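Local coordinates for protein AdeR (Acinetobacter baumannii, PDB 5X5L) that binds an intercistronic DNA region through this C-terminal winged-helix domain and probably acts as the phosphorelay response regulator of a two-component system, at residues I8-D13 / I37-I42; L32-I37 / V73-K78; F49-L54 / A64-V69. All blocks are in the same frame, centred on the assembly; numbering follows the deposited sequence.

Contact 1 (I8-D13 / I37-I42)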
# COMPACT_ATOMS: atom_id res chain seq x y z
N ILE C 8 12.05 -13.69 -15.14
CA ILE C 8 11.12 -12.54 -15.08
C ILE C 8 10.12 -12.79 -13.96
O ILE C 8 9.28 -13.70 -14.05
CB ILE C 8 10.35 -12.34 -16.41
CG1 ILE C 8 11.33 -11.89 -17.50
CG2 ILE C 8 9.20 -11.33 -16.23
CD1 ILE C 8 10.71 -11.51 -18.83
N GLU C 9 10.19 -11.97 -12.91
CA GLU C 9 9.28 -12.06 -11.77
C GLU C 9 8.34 -10.86 -11.79
O GLU C 9 8.78 -9.73 -11.99
CB GLU C 9 10.09 -12.10 -10.47
CG GLU C 9 9.26 -12.26 -9.21
CD GLU C 9 10.07 -12.59 -7.98
OE1 GLU C 9 11.28 -12.86 -8.06
OE2 GLU C 9 9.48 -12.59 -6.89
N ILE C 10 7.05 -11.12 -11.61
CA ILE C 10 6.04 -10.08 -11.45
C ILE C 10 5.40 -10.25 -10.07
O ILE C 10 4.79 -11.28 -9.80
CB ILE C 10 4.95 -10.16 -12.54
CG1 ILE C 10 5.58 -9.98 -13.92
CG2 ILE C 10 3.84 -9.15 -12.27
CD1 ILE C 10 4.63 -10.20 -15.07
N ASP C 11 5.59 -9.26 -9.21
CA ASP C 11 4.91 -9.18 -7.92
C ASP C 11 3.64 -8.36 -8.15
O ASP C 11 3.70 -7.15 -8.40
CB ASP C 11 5.81 -8.51 -6.88
CG ASP C 11 5.20 -8.48 -5.48
OD1 ASP C 11 4.05 -8.96 -5.29
OD2 ASP C 11 5.89 -7.95 -4.57
N THR C 12 2.49 -9.04 -8.07
CA THR C 12 1.20 -8.43 -8.43
C THR C 12 0.66 -7.45 -7.37
O THR C 12 -0.13 -6.56 -7.73
CB THR C 12 0.13 -9.50 -8.72
OG1 THR C 12 -1.05 -8.91 -9.28
CG2 THR C 12 -0.22 -10.30 -7.45
N ASP C 13 1.08 -7.59 -6.11
CA ASP C 13 0.61 -6.71 -5.03
C ASP C 13 1.26 -5.32 -5.09
O ASP C 13 0.59 -4.29 -4.89
CB ASP C 13 0.83 -7.32 -3.63
CG ASP C 13 0.59 -8.83 -3.57
OD1 ASP C 13 -0.08 -9.41 -4.46
OD2 ASP C 13 1.10 -9.43 -2.58
N ILE C 37 0.55 -5.91 -20.46
CA ILE C 37 1.06 -6.78 -21.52
C ILE C 37 1.90 -7.91 -20.94
O ILE C 37 1.57 -9.09 -21.14
CB ILE C 37 1.85 -5.97 -22.59
CG1 ILE C 37 0.87 -5.12 -23.41
CG2 ILE C 37 2.64 -6.89 -23.52
CD1 ILE C 37 1.54 -4.14 -24.36
N ILE C 38 2.96 -7.57 -20.21
CA ILE C 38 3.86 -8.58 -19.63
C ILE C 38 3.16 -9.50 -18.63
O ILE C 38 3.47 -10.70 -18.58
CB ILE C 38 5.13 -7.93 -19.02
CG1 ILE C 38 6.19 -8.99 -18.65
CG2 ILE C 38 4.81 -7.11 -17.78
CD1 ILE C 38 6.72 -9.76 -19.84
N SER C 39 2.24 -8.96 -17.84
CA SER C 39 1.48 -9.74 -16.86
C SER C 39 0.44 -10.65 -17.53
O SER C 39 0.11 -11.71 -17.00
CB SER C 39 0.81 -8.81 -15.86
OG SER C 39 0.29 -9.54 -14.76
N PHE C 40 -0.09 -10.22 -18.67
CA PHE C 40 -1.06 -11.00 -19.45
C PHE C 40 -0.39 -12.17 -20.15
O PHE C 40 -0.86 -13.30 -20.08
CB PHE C 40 -1.76 -10.08 -20.47
CG PHE C 40 -2.83 -10.75 -21.31
CD1 PHE C 40 -3.73 -11.66 -20.76
CD2 PHE C 40 -2.95 -10.43 -22.67
CE1 PHE C 40 -4.68 -12.27 -21.56
CE2 PHE C 40 -3.92 -11.02 -23.45
CZ PHE C 40 -4.80 -11.94 -22.89
N MET C 41 0.73 -11.88 -20.82
CA MET C 41 1.43 -12.88 -21.64
C MET C 41 2.22 -13.92 -20.84
O MET C 41 2.41 -15.04 -21.32
CB MET C 41 2.35 -12.20 -22.65
CG MET C 41 1.58 -11.36 -23.68
SD MET C 41 2.49 -10.99 -25.18
CE MET C 41 3.66 -9.89 -24.44
N ILE C 42 2.67 -13.57 -19.63
CA ILE C 42 3.40 -14.52 -18.78
C ILE C 42 2.54 -15.69 -18.26
O ILE C 42 3.08 -16.71 -17.84
CB ILE C 42 4.10 -13.78 -17.60
CG1 ILE C 42 5.24 -14.61 -17.00
CG2 ILE C 42 3.12 -13.41 -16.52
CD1 ILE C 42 6.25 -13.77 -16.23

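Contact 2 (L32-I37 / V73-K78). With nucleotides of chain J; nucleotides of chain I.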
# COMPACT_ATOMS: atom_id res chain seq x y z
N LEU C 32 1.61 1.50 -17.29
CA LEU C 32 0.46 0.64 -16.97
C LEU C 32 0.13 -0.32 -18.11
O LEU C 32 -0.04 -1.51 -17.87
CB LEU C 32 -0.78 1.47 -16.63
CG LEU C 32 -2.01 0.67 -16.17
CD1 LEU C 32 -1.74 -0.06 -14.86
CD2 LEU C 32 -3.20 1.60 -15.98
N THR C 33 0.04 0.19 -19.34
CA THR C 33 -0.15 -0.65 -20.52
C THR C 33 0.92 -1.74 -20.61
O THR C 33 0.60 -2.91 -20.76
CB THR C 33 -0.15 0.17 -21.82
OG1 THR C 33 -1.17 1.16 -21.72
CG2 THR C 33 -0.42 -0.73 -23.02
N GLU C 34 2.18 -1.32 -20.50
CA GLU C 34 3.33 -2.23 -20.53
C GLU C 34 3.27 -3.30 -19.43
O GLU C 34 3.58 -4.46 -19.68
CB GLU C 34 4.64 -1.44 -20.44
CG GLU C 34 4.97 -0.63 -21.69
CD GLU C 34 6.03 0.46 -21.49
OE1 GLU C 34 6.64 0.55 -20.40
OE2 GLU C 34 6.26 1.23 -22.45
N TYR C 35 2.85 -2.92 -18.23
CA TYR C 35 2.67 -3.87 -17.13
C TYR C 35 1.60 -4.91 -17.47
O TYR C 35 1.78 -6.10 -17.21
CB TYR C 35 2.27 -3.15 -15.83
CG TYR C 35 2.00 -4.09 -14.69
CD1 TYR C 35 3.04 -4.52 -13.86
CD2 TYR C 35 0.71 -4.57 -14.43
CE1 TYR C 35 2.80 -5.39 -12.80
CE2 TYR C 35 0.47 -5.44 -13.38
CZ TYR C 35 1.52 -5.85 -12.56
OH TYR C 35 1.28 -6.71 -11.52
N LYS C 36 0.49 -4.46 -18.03
CA LYS C 36 -0.62 -5.35 -18.39
C LYS C 36 -0.19 -6.37 -19.46
O LYS C 36 -0.52 -7.54 -19.35
CB LYS C 36 -1.84 -4.56 -18.88
CG LYS C 36 -2.58 -3.82 -17.79
CD LYS C 36 -3.94 -3.31 -18.24
CE LYS C 36 -4.41 -2.32 -17.17
NZ LYS C 36 -5.80 -1.81 -17.37
N ILE C 37 0.55 -5.91 -20.46
CA ILE C 37 1.06 -6.78 -21.52
C ILE C 37 1.90 -7.91 -20.94
O ILE C 37 1.57 -9.09 -21.14
CB ILE C 37 1.85 -5.97 -22.59
CG1 ILE C 37 0.87 -5.12 -23.41
CG2 ILE C 37 2.64 -6.89 -23.52
CD1 ILE C 37 1.54 -4.14 -24.36
N VAL C 73 4.37 -2.91 -27.45
CA VAL C 73 5.21 -4.11 -27.33
C VAL C 73 6.66 -3.74 -27.57
O VAL C 73 7.53 -4.21 -26.84
CB VAL C 73 4.74 -5.22 -28.30
CG1 VAL C 73 5.71 -6.40 -28.33
CG2 VAL C 73 3.34 -5.72 -27.93
N SER C 74 6.91 -2.89 -28.56
CA SER C 74 8.26 -2.38 -28.85
C SER C 74 8.89 -1.70 -27.64
O SER C 74 10.01 -2.03 -27.25
CB SER C 74 8.23 -1.38 -30.01
OG SER C 74 9.53 -0.87 -30.26
N LYS C 75 8.14 -0.76 -27.05
CA LYS C 75 8.61 -0.01 -25.89
C LYS C 75 8.90 -0.91 -24.70
O LYS C 75 9.90 -0.70 -24.00
CB LYS C 75 7.62 1.10 -25.52
CG LYS C 75 7.59 2.22 -26.52
CD LYS C 75 6.47 3.21 -26.23
CE LYS C 75 6.54 4.39 -27.17
NZ LYS C 75 5.81 4.24 -28.47
N LEU C 76 8.04 -1.90 -24.48
CA LEU C 76 8.30 -2.92 -23.47
C LEU C 76 9.57 -3.70 -23.81
O LEU C 76 10.41 -3.91 -22.94
CB LEU C 76 7.11 -3.88 -23.32
CG LEU C 76 7.28 -5.08 -22.38
CD1 LEU C 76 7.68 -4.64 -20.97
CD2 LEU C 76 6.01 -5.93 -22.33
N ARG C 77 9.71 -4.12 -25.08
CA ARG C 77 10.86 -4.92 -25.52
C ARG C 77 12.16 -4.18 -25.25
O ARG C 77 13.09 -4.78 -24.71
CB ARG C 77 10.76 -5.29 -27.01
CG ARG C 77 11.94 -6.08 -27.57
CD ARG C 77 11.84 -6.35 -29.07
NE ARG C 77 10.61 -7.05 -29.46
CZ ARG C 77 9.61 -6.56 -30.19
NH1 ARG C 77 9.63 -5.31 -30.67
NH2 ARG C 77 8.56 -7.34 -30.46
N LYS C 78 12.21 -2.90 -25.62
CA LYS C 78 13.41 -2.10 -25.39
C LYS C 78 13.80 -2.11 -23.91
O LYS C 78 14.96 -2.31 -23.57
CB LYS C 78 13.22 -0.66 -25.90
CG LYS C 78 14.42 0.26 -25.73
CD LYS C 78 15.66 -0.23 -26.48
CE LYS C 78 16.96 0.07 -25.75
NZ LYS C 78 17.33 1.52 -25.81
P DT J 15 0.54 3.82 -21.19
OP1 DT J 15 0.12 2.81 -20.19
OP2 DT J 15 1.85 3.67 -21.87
O5' DT J 15 -0.62 3.94 -22.27
C5' DT J 15 -1.82 4.68 -21.99
C4' DT J 15 -2.21 5.47 -23.21
O4' DT J 15 -1.26 6.53 -23.44
C3' DT J 15 -2.22 4.63 -24.49
O3' DT J 15 -3.52 4.60 -25.05
C2' DT J 15 -1.22 5.32 -25.41
C1' DT J 15 -1.15 6.72 -24.83
N1 DT J 15 0.11 7.47 -25.09
C2 DT J 15 0.05 8.66 -25.77
O2 DT J 15 -0.99 9.13 -26.21
N3 DT J 15 1.26 9.30 -25.92
C4 DT J 15 2.49 8.86 -25.47
O4 DT J 15 3.50 9.54 -25.68
C5 DT J 15 2.48 7.60 -24.75
C7 DT J 15 3.77 7.04 -24.24
C6 DT J 15 1.30 6.98 -24.60
P DG I 7 12.47 -2.59 -31.94
OP1 DG I 7 13.83 -3.08 -31.59
OP2 DG I 7 11.33 -2.85 -31.01
O5' DG I 7 12.54 -1.02 -32.17
C5' DG I 7 13.28 -0.44 -33.26
C4' DG I 7 13.03 1.05 -33.33
O4' DG I 7 11.84 1.31 -34.11
C3' DG I 7 12.80 1.73 -31.98
O3' DG I 7 13.45 3.00 -31.91
C2' DG I 7 11.30 1.94 -31.93
C1' DG I 7 10.97 2.17 -33.39
N9 DG I 7 9.60 1.87 -33.80
C8 DG I 7 8.79 0.85 -33.36
N7 DG I 7 7.62 0.84 -33.94
C5 DG I 7 7.65 1.93 -34.79
C6 DG I 7 6.66 2.44 -35.67
O6 DG I 7 5.53 2.00 -35.89
N1 DG I 7 7.10 3.57 -36.35
C2 DG I 7 8.35 4.14 -36.20
N2 DG I 7 8.60 5.22 -36.96
N3 DG I 7 9.28 3.67 -35.39
C4 DG I 7 8.87 2.58 -34.72
P DT I 6 7.63 -6.42 -34.31
OP1 DT I 6 8.35 -7.28 -33.34
OP2 DT I 6 6.31 -5.86 -33.95
O5' DT I 6 8.61 -5.23 -34.70
C5' DT I 6 9.97 -5.49 -35.06
C4' DT I 6 10.77 -4.21 -35.06
O4' DT I 6 10.25 -3.31 -36.06
C3' DT I 6 10.74 -3.45 -33.74
O3' DT I 6 12.10 -3.16 -33.39
C2' DT I 6 9.88 -2.23 -34.03
C1' DT I 6 10.08 -2.01 -35.52
N1 DT I 6 8.97 -1.36 -36.27
C2 DT I 6 9.25 -0.23 -37.02
O2 DT I 6 10.34 0.32 -37.03
N3 DT I 6 8.19 0.26 -37.73
C4 DT I 6 6.91 -0.26 -37.80
O4 DT I 6 6.06 0.29 -38.49
C5 DT I 6 6.69 -1.45 -37.01
C7 DT I 6 5.33 -2.08 -37.01
C6 DT I 6 7.72 -1.94 -36.30

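Contact 3 (F49-L54 / A64-V69). With nucleotides of chain J; nucleotides of chain I.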
# COMPACT_ATOMS: atom_id res chain seq x y z
N PHE C 49 -0.37 -14.47 -28.83
CA PHE C 49 -1.50 -13.57 -28.62
C PHE C 49 -1.66 -12.71 -29.85
O PHE C 49 -0.67 -12.21 -30.37
CB PHE C 49 -1.26 -12.68 -27.40
CG PHE C 49 -1.21 -13.45 -26.11
CD1 PHE C 49 -0.04 -14.08 -25.69
CD2 PHE C 49 -2.35 -13.59 -25.34
CE1 PHE C 49 -0.00 -14.80 -24.52
CE2 PHE C 49 -2.32 -14.31 -24.16
CZ PHE C 49 -1.14 -14.92 -23.74
N THR C 50 -2.89 -12.54 -30.32
CA THR C 50 -3.15 -11.64 -31.44
C THR C 50 -3.13 -10.19 -30.94
O THR C 50 -3.13 -9.92 -29.74
CB THR C 50 -4.52 -11.91 -32.11
OG1 THR C 50 -5.58 -11.78 -31.15
CG2 THR C 50 -4.59 -13.31 -32.65
N ARG C 51 -3.08 -9.26 -31.88
CA ARG C 51 -3.12 -7.84 -31.56
C ARG C 51 -4.46 -7.47 -30.95
O ARG C 51 -4.51 -6.65 -30.03
CB ARG C 51 -2.83 -6.99 -32.80
CG ARG C 51 -1.40 -7.16 -33.30
CD ARG C 51 -1.17 -6.53 -34.66
NE ARG C 51 0.24 -6.38 -34.96
CZ ARG C 51 1.04 -7.34 -35.44
NH1 ARG C 51 0.58 -8.56 -35.69
NH2 ARG C 51 2.32 -7.06 -35.67
N GLY C 52 -5.53 -8.08 -31.44
CA GLY C 52 -6.87 -7.89 -30.89
C GLY C 52 -6.99 -8.30 -29.43
O GLY C 52 -7.67 -7.62 -28.64
N GLU C 53 -6.35 -9.41 -29.06
CA GLU C 53 -6.34 -9.88 -27.67
C GLU C 53 -5.55 -8.95 -26.76
O GLU C 53 -6.01 -8.62 -25.67
CB GLU C 53 -5.75 -11.28 -27.55
CG GLU C 53 -6.60 -12.37 -28.16
CD GLU C 53 -5.96 -13.73 -28.02
OE1 GLU C 53 -4.85 -13.94 -28.54
OE2 GLU C 53 -6.56 -14.59 -27.35
N LEU C 54 -4.37 -8.53 -27.21
CA LEU C 54 -3.54 -7.59 -26.45
C LEU C 54 -4.24 -6.24 -26.27
O LEU C 54 -4.16 -5.64 -25.20
CB LEU C 54 -2.18 -7.41 -27.11
CG LEU C 54 -1.29 -8.66 -27.13
CD1 LEU C 54 -0.11 -8.46 -28.08
CD2 LEU C 54 -0.80 -9.00 -25.73
N ALA C 64 -8.62 1.42 -30.87
CA ALA C 64 -7.51 2.04 -31.58
C ALA C 64 -7.03 1.14 -32.74
O ALA C 64 -7.60 0.06 -32.97
CB ALA C 64 -6.36 2.33 -30.60
N LEU C 65 -5.98 1.58 -33.43
CA LEU C 65 -5.35 0.77 -34.47
C LEU C 65 -4.55 -0.39 -33.87
O LEU C 65 -4.02 -0.30 -32.77
CB LEU C 65 -4.38 1.61 -35.31
CG LEU C 65 -4.91 2.88 -35.99
CD1 LEU C 65 -3.78 3.72 -36.59
CD2 LEU C 65 -5.95 2.54 -37.05
N GLU C 66 -4.40 -1.45 -34.66
CA GLU C 66 -3.62 -2.62 -34.24
C GLU C 66 -2.13 -2.29 -34.22
O GLU C 66 -1.39 -2.87 -33.43
CB GLU C 66 -3.92 -3.81 -35.16
CG GLU C 66 -5.31 -4.39 -34.98
CD GLU C 66 -5.46 -5.83 -35.48
OE1 GLU C 66 -4.84 -6.19 -36.51
OE2 GLU C 66 -6.20 -6.59 -34.82
N ARG C 67 -1.70 -1.36 -35.06
CA ARG C 67 -0.30 -0.95 -35.05
C ARG C 67 0.12 -0.32 -33.72
O ARG C 67 1.27 -0.46 -33.33
CB ARG C 67 0.00 -0.02 -36.23
CG ARG C 67 -0.09 -0.74 -37.58
CD ARG C 67 1.01 -1.78 -37.81
NE ARG C 67 0.57 -2.73 -38.82
CZ ARG C 67 0.86 -4.04 -38.86
NH1 ARG C 67 1.61 -4.63 -37.93
NH2 ARG C 67 0.39 -4.79 -39.87
N THR C 68 -0.81 0.34 -33.03
CA THR C 68 -0.53 0.91 -31.70
C THR C 68 -0.14 -0.16 -30.68
O THR C 68 0.68 0.09 -29.81
CB THR C 68 -1.72 1.74 -31.18
OG1 THR C 68 -1.91 2.86 -32.03
CG2 THR C 68 -1.48 2.25 -29.77
N VAL C 69 -0.75 -1.34 -30.77
CA VAL C 69 -0.29 -2.51 -30.01
C VAL C 69 1.19 -2.79 -30.25
O VAL C 69 1.90 -3.00 -29.29
CB VAL C 69 -1.05 -3.82 -30.44
CG1 VAL C 69 -0.58 -5.01 -29.60
CG2 VAL C 69 -2.56 -3.65 -30.38
P DC J 17 -4.76 5.07 -32.51
OP1 DC J 17 -6.13 5.22 -33.04
OP2 DC J 17 -4.19 3.71 -32.36
O5' DC J 17 -3.80 5.96 -33.41
C5' DC J 17 -4.02 7.38 -33.53
C4' DC J 17 -2.84 8.00 -34.25
O4' DC J 17 -1.66 7.87 -33.43
C3' DC J 17 -2.51 7.36 -35.60
O3' DC J 17 -2.64 8.36 -36.61
C2' DC J 17 -1.13 6.75 -35.40
C1' DC J 17 -0.55 7.52 -34.23
N1 DC J 17 0.41 6.80 -33.38
C2 DC J 17 1.62 7.41 -33.06
O2 DC J 17 1.88 8.52 -33.55
N3 DC J 17 2.49 6.78 -32.24
C4 DC J 17 2.18 5.59 -31.73
N4 DC J 17 3.07 4.99 -30.93
C5 DC J 17 0.93 4.95 -32.01
C6 DC J 17 0.08 5.59 -32.83
P DG I 5 2.96 -8.33 -39.06
OP1 DG I 5 2.73 -9.43 -38.08
OP2 DG I 5 1.91 -7.31 -39.27
O5' DG I 5 4.34 -7.67 -38.63
C5' DG I 5 5.53 -8.47 -38.54
C4' DG I 5 6.66 -7.71 -37.88
O4' DG I 5 7.10 -6.66 -38.77
C3' DG I 5 6.35 -7.03 -36.54
O3' DG I 5 7.49 -7.21 -35.68
C2' DG I 5 6.08 -5.59 -36.95
C1' DG I 5 7.03 -5.40 -38.11
N9 DG I 5 6.63 -4.41 -39.11
C8 DG I 5 5.44 -4.32 -39.78
N7 DG I 5 5.40 -3.32 -40.63
C5 DG I 5 6.66 -2.75 -40.53
C6 DG I 5 7.22 -1.64 -41.22
O6 DG I 5 6.70 -0.92 -42.08
N1 DG I 5 8.53 -1.39 -40.81
C2 DG I 5 9.21 -2.12 -39.86
N2 DG I 5 10.47 -1.73 -39.60
N3 DG I 5 8.70 -3.16 -39.22
C4 DG I 5 7.43 -3.41 -39.60
P DC J 16 -3.91 3.48 -26.10
OP1 DC J 16 -5.34 3.14 -25.91
OP2 DC J 16 -2.87 2.42 -26.03
O5' DC J 16 -3.75 4.24 -27.48
C5' DC J 16 -4.57 5.37 -27.80
C4' DC J 16 -3.88 6.19 -28.86
O4' DC J 16 -2.57 6.56 -28.39
C3' DC J 16 -3.66 5.44 -30.16
O3' DC J 16 -4.68 5.80 -31.10
C2' DC J 16 -2.24 5.83 -30.58
C1' DC J 16 -1.76 6.80 -29.52
N1 DC J 16 -0.35 6.65 -29.09
C2 DC J 16 0.53 7.71 -29.32
O2 DC J 16 0.13 8.71 -29.92
N3 DC J 16 1.81 7.60 -28.90
C4 DC J 16 2.22 6.49 -28.26
N4 DC J 16 3.49 6.43 -27.87
C5 DC J 16 1.33 5.41 -28.01
C6 DC J 16 0.07 5.53 -28.43

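Contact 1 (I8-D13 / I37-I42)
In the OmpR/PhoB-type winged-helix domain an N-terminal antiparallel sheet packs against the helical core, and Ile8 and Ile10 of strand 8-11 make that junction with Ile38 and Ser39 of helix 32-41 and with Ile42, which follows them in the chain. Strand and helix segments are steeply crossed, their directions 105° apart, and their axes approach to 9.9 Å. Strand alternation turns Ile8 and Ile10 to the helix and Glu9 away from it. No hydrogen bond joins the segments; the contact is buried and almost wholly apolar.

Ile10 carries most of it with a single methyl. With CG1 anti to its carbonyl carbon (chi1 -61°) and the chain extended beyond, CD1 reaches a spot on the helix bordered by backbone as well as side chains. Ile10 CD1 lies 3.7 Å from Ser39 CA and equally close to Ile38 O, an oxygen already engaged by the amide of Ile42. Four residues on from Ile38, Ile42 CG2 stands 3.8 Å from Ile10 CD1, and Ile38 CG1 touches the same methyl at 4.1 Å. Ser39 takes part through CB and CA, while its carbonyl oxygen accepts from Lys3 on the edge strand of the sheet, a polar tie beside the apolar one.

Two residues earlier on the same face of the strand, Ile8 also meets Leu80 of helix 66-81 and Met88. Ile42 reaches Ile8 obliquely, CG1 lying anti to the backbone N (chi1 -160°) and directing CD1 at the strand. There Ile42 CD1 packs both on the side chain, 3.8 Å from Ile8 CG2, and on the backbone, 3.7 Å from Ile8 O.

Contact 2 (L32-I37 / V73-K78)
This is a nearly perpendicular helix-helix packing in the centre of the winged-helix domain, where Glu34 and Ile37 of helix 32-41 lie across Lys75, Leu76 and Val73 of helix 66-81, the recognition helix of the helix-turn-helix. The segment axes pass 9.7 Å apart at 82°, with Glu34 facing Leu76 at the crossing.

Leu76 is the apolar centre. Its CD2 rests 3.7 Å from Ile37 CG2, the two side chains sliding past each other in opposite directions, and it also lies near the carbonyl oxygen of Glu34. Beyond it Ile37 CD1 meets Val73 CG2 at 4.3 Å. Glu34 instead runs at about a right angle over the root of Lys75, its OE2 3.4 Å from Lys75 CB. The charged ends part company: Glu34 OE1 forms a salt bridge with Lys79, whereas Lys75 NZ turns to the DNA and hydrogen-bonds O6 of a guanine base.

Both helices are held to the backbone of bound DNA as well. The amide of Thr33, at the start of its helix, donates to OP1 of DT15 of chain J over 2.8 Å, nearly straight at 162°, and the Thr33 hydroxyl lies against the same phosphate. On the other strand Ser74 OG gives a 2.8 Å bond to OP2 of DG7 of chain I. Arg77, bent at chi3 (-57°), brings NH1 into a 3.0 Å hydrogen bond with that OP2, which lies in the guanidinium plane at its edge; NH2 bonds the carbonyl oxygen of Leu89 and also lies 2.9 Å from OP1 of DT6 of chain I, oblique to the group.

Around the crossing, Leu30 and Leu89 cover Leu76, Cys58 of helix 51-58 packs on Ile37, and Tyr97 of strand 96-98 lies against Val73 and Arg77.

Contact 3 (F49-L54 / A64-V69)
The guanidinium groups of Arg51 and Arg67 meet at one DNA phosphate, their planes turned 69° apart. Arg67 NH1 and OP2 of DG5 of chain I lie over a face of the Arg51 group, while Glu66 O is at its edge. Arg67 has the base atom C8 of DG5 over one face, and at its edge both Arg51 NH2, 3.4 Å from Arg67 NH1, and OP2 in the plane. Arg67 NH1 and NH2 grip that oxygen as a fork, each 3.0 Å from DG5 OP2; Arg51 NH1 adds only a weak 3.3 Å bond to OP1. Asp70 forms salt bridges with both arginines, and with the phosphate it probably balances their charges.

Glu66 crosses the Arg51 chain at about a right angle, its CB 3.9 Å from Arg51 CD, without pairing with the guanidinium. Deeper in, Val69 sets one methyl on each of two neighbours: CG1 is 3.8 Å from Leu54 CD1, and CG2 is 3.6 Å from Arg51 O.

At helix 51-58 Thr50 and Glu53 form a capping box: Glu53 N donates to Thr50 OG1 and Thr50 N to Glu53 OE1. The amide of Leu65, near the start of helix 66-81, donates to OP2 of DC17 of chain J over 3.0 Å. Two helices joined by a loop, the second entering DNA between phosphates of opposite strands, make the helix-turn-helix characteristic of OmpR/PhoB-type winged-helix domains.

From the N terminus, the chain leaves strand 8-11, completes the first sheet and returns along helix 32-41 to close contact 1, which fastens that sheet to the helical core. Contact 2 opens on the same helix before contact 1 has closed, so the two cross, share Ile37 and touch where Ile38 meets Leu76. Contact 3 opens and closes within the span between the segments of contact 2, uses the N-terminal part of helix 66-81, and follows contact 1 in series. Phe49 and Leu54 pack on Phe40 and Met41, joining contacts 1 and 3. Together they tie the N-terminal sheet to helices 32-41, 51-58 and 66-81, all three of which reach DNA.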